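Local coordinates for protein (hdlp (histone deacetylase-like protein)) (Aquifex aeolicus, PDB 1C3P) that belongs to the histone deacetylase family and probably removes acetyl groups from lysine side chains in a zinc-dependent reaction, at residues F279-V282 with R283-F286. Sequence-based numbering, arbitrary orientation.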
ATOM      1  N   PHE A 279       7.566   9.916   2.616  1.00 18.88           N
ATOM      2  CA  PHE A 279       8.455   8.819   2.251  1.00 21.01           C
ATOM      3  C   PHE A 279       9.893   9.119   2.703  1.00 25.48           C
ATOM      4  O   PHE A 279      10.573   8.268   3.291  1.00 16.30           O
ATOM      5  CB  PHE A 279       8.410   8.643   0.728  1.00 16.79           C
ATOM      6  CG  PHE A 279       9.419   7.668   0.195  1.00 20.23           C
ATOM      7  CD1 PHE A 279       9.310   6.304   0.470  1.00 21.61           C
ATOM      8  CD2 PHE A 279      10.460   8.109  -0.614  1.00 23.24           C
ATOM      9  CE1 PHE A 279      10.234   5.393  -0.067  1.00 30.98           C
ATOM     10  CE2 PHE A 279      11.382   7.210  -1.154  1.00 24.82           C
ATOM     11  CZ  PHE A 279      11.269   5.850  -0.883  1.00 30.27           C
ATOM     12  N   ASN A 280      10.349  10.334   2.425  1.00 22.30           N
ATOM     13  CA  ASN A 280      11.699  10.719   2.798  1.00 24.49           C
ATOM     14  C   ASN A 280      11.902  10.895   4.292  1.00 23.01           C
ATOM     15  O   ASN A 280      12.999  10.669   4.804  1.00 21.91           O
ATOM     16  CB  ASN A 280      12.121  11.976   2.030  1.00 27.17           C
ATOM     17  CG  ASN A 280      12.282  11.704   0.543  1.00 20.88           C
ATOM     18  OD1 ASN A 280      12.754  10.635   0.151  1.00 22.95           O
ATOM     19  ND2 ASN A 280      11.925  12.675  -0.286  1.00 27.85           N
ATOM     20  N   ILE A 281      10.845  11.286   4.991  1.00 18.74           N
ATOM     21  CA  ILE A 281      10.917  11.425   6.438  1.00 18.37           C
ATOM     22  C   ILE A 281      11.135  10.045   7.071  1.00 18.54           C
ATOM     23  O   ILE A 281      11.869   9.912   8.054  1.00 19.69           O
ATOM     24  CB  ILE A 281       9.617  12.018   7.011  1.00 19.31           C
ATOM     25  CG1 ILE A 281       9.506  13.496   6.640  1.00 23.51           C
ATOM     26  CG2 ILE A 281       9.585  11.840   8.513  1.00 28.87           C
ATOM     27  CD1 ILE A 281       8.212  14.142   7.128  1.00 26.47           C
ATOM     28  N   VAL A 282      10.485   9.021   6.527  1.00 17.72           N
ATOM     29  CA  VAL A 282      10.638   7.673   7.073  1.00 14.89           C
ATOM     30  C   VAL A 282      12.083   7.221   6.874  1.00 21.79           C
ATOM     31  O   VAL A 282      12.714   6.673   7.782  1.00 25.80           O
ATOM     32  CB  VAL A 282       9.684   6.660   6.395  1.00 18.50           C
ATOM     33  CG1 VAL A 282      10.082   5.245   6.783  1.00 20.73           C
ATOM     34  CG2 VAL A 282       8.243   6.918   6.851  1.00 17.49           C
ATOM     35  N   ARG A 283      12.612   7.483   5.688  1.00 19.14           N
ATOM     36  CA  ARG A 283      13.985   7.094   5.390  1.00 23.51           C
ATOM     37  C   ARG A 283      15.005   7.828   6.261  1.00 25.44           C
ATOM     38  O   ARG A 283      16.047   7.268   6.602  1.00 23.12           O
ATOM     39  CB  ARG A 283      14.276   7.340   3.917  1.00 20.64           C
ATOM     40  CG  ARG A 283      13.446   6.465   2.980  1.00 19.65           C
ATOM     41  CD  ARG A 283      13.564   6.939   1.551  1.00 25.70           C
ATOM     42  NE  ARG A 283      14.887   6.700   0.994  1.00 36.05           N
ATOM     43  CZ  ARG A 283      15.417   7.417   0.012  1.00 34.61           C
ATOM     44  NH1 ARG A 283      14.737   8.429  -0.519  1.00 35.23           N
ATOM     45  NH2 ARG A 283      16.621   7.113  -0.449  1.00 29.30           N
ATOM     46  N   GLU A 284      14.715   9.075   6.615  1.00 26.79           N
ATOM     47  CA  GLU A 284      15.647   9.827   7.458  1.00 31.77           C
ATOM     48  C   GLU A 284      15.649   9.272   8.866  1.00 31.57           C
ATOM     49  O   GLU A 284      16.648   9.364   9.570  1.00 33.08           O
ATOM     50  CB  GLU A 284      15.267  11.300   7.529  1.00 30.96           C
ATOM     51  CG  GLU A 284      15.270  11.997   6.201  1.00 50.56           C
ATOM     52  CD  GLU A 284      14.808  13.426   6.319  1.00 63.75           C
ATOM     53  OE1 GLU A 284      13.675  13.643   6.801  1.00 68.93           O
ATOM     54  OE2 GLU A 284      15.575  14.329   5.929  1.00 72.01           O
ATOM     55  N   VAL A 285      14.524   8.703   9.283  1.00 23.37           N
ATOM     56  CA  VAL A 285      14.429   8.160  10.627  1.00 23.25           C
ATOM     57  C   VAL A 285      14.954   6.737  10.692  1.00 31.41           C
ATOM     58  O   VAL A 285      15.703   6.394  11.600  1.00 25.34           O
ATOM     59  CB  VAL A 285      12.966   8.163  11.150  1.00 24.77           C
ATOM     60  CG1 VAL A 285      12.906   7.545  12.538  1.00 26.98           C
ATOM     61  CG2 VAL A 285      12.419   9.592  11.198  1.00 24.98           C
ATOM     62  N   PHE A 286      14.574   5.900   9.730  1.00 27.27           N
ATOM     63  CA  PHE A 286      15.018   4.519   9.771  1.00 22.47           C
ATOM     64  C   PHE A 286      15.964   4.028   8.685  1.00 21.53           C
ATOM     65  O   PHE A 286      16.306   2.841   8.646  1.00 27.12           O
ATOM     66  CB  PHE A 286      13.800   3.591   9.840  1.00 22.26           C
ATOM     67  CG  PHE A 286      13.033   3.697  11.124  1.00 25.71           C
ATOM     68  CD1 PHE A 286      11.805   4.354  11.171  1.00 22.88           C
ATOM     69  CD2 PHE A 286      13.559   3.166  12.306  1.00 24.49           C
ATOM     70  CE1 PHE A 286      11.112   4.479  12.373  1.00 19.85           C
ATOM     71  CE2 PHE A 286      12.874   3.288  13.515  1.00 27.48           C
ATOM     72  CZ  PHE A 286      11.649   3.946  13.550  1.00 24.59           C
TER
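R283 lays its side chain back along the helix over F279, one turn earlier. Its CD sits above one face of the F279 ring, 3.7 Å from the centroid, in a CH-pi contact displaced toward the rim. The bend at chi3 (69°) carries the guanidinium past the rim toward N280, with R283 NH1 still 3.6 Å from F279 CE2. The two planes, ring and guanidinium, stand 32° apart.

The polar side-chain contact is weak. R283 NH1 donates to N280 OD1 at 3.0 Å, and the N-H...O angle is only 132°. The amide oxygen meets the guanidinium at its edge. The strongest polar partner of R283 is E288, which forms a salt bridge with NH2. NH1 forms a second one with E312 of helix 299-314. With an alanine in place of R283, E288 and E312 would probably lose this positive mate, and the F279 face would lose the cover of CD.

Residues 279-286 are the last part of helix 272-286, the crossover helix of a beta-alpha-beta unit between parallel strands 250-254 and 290-292. I281 and V285 face helix 228-245, while V282 and F286 pack on Y251.

Backbone bonds of the i to i+4 type run through the turn. R283 N reaches F279 O at 3.2 Å, and E284 N reaches N280 O at 3.0 Å. V285 N bonds to I281 O. V282 O takes F286 N at 2.8 Å, plus a weak i to i+3 bond from V285 N.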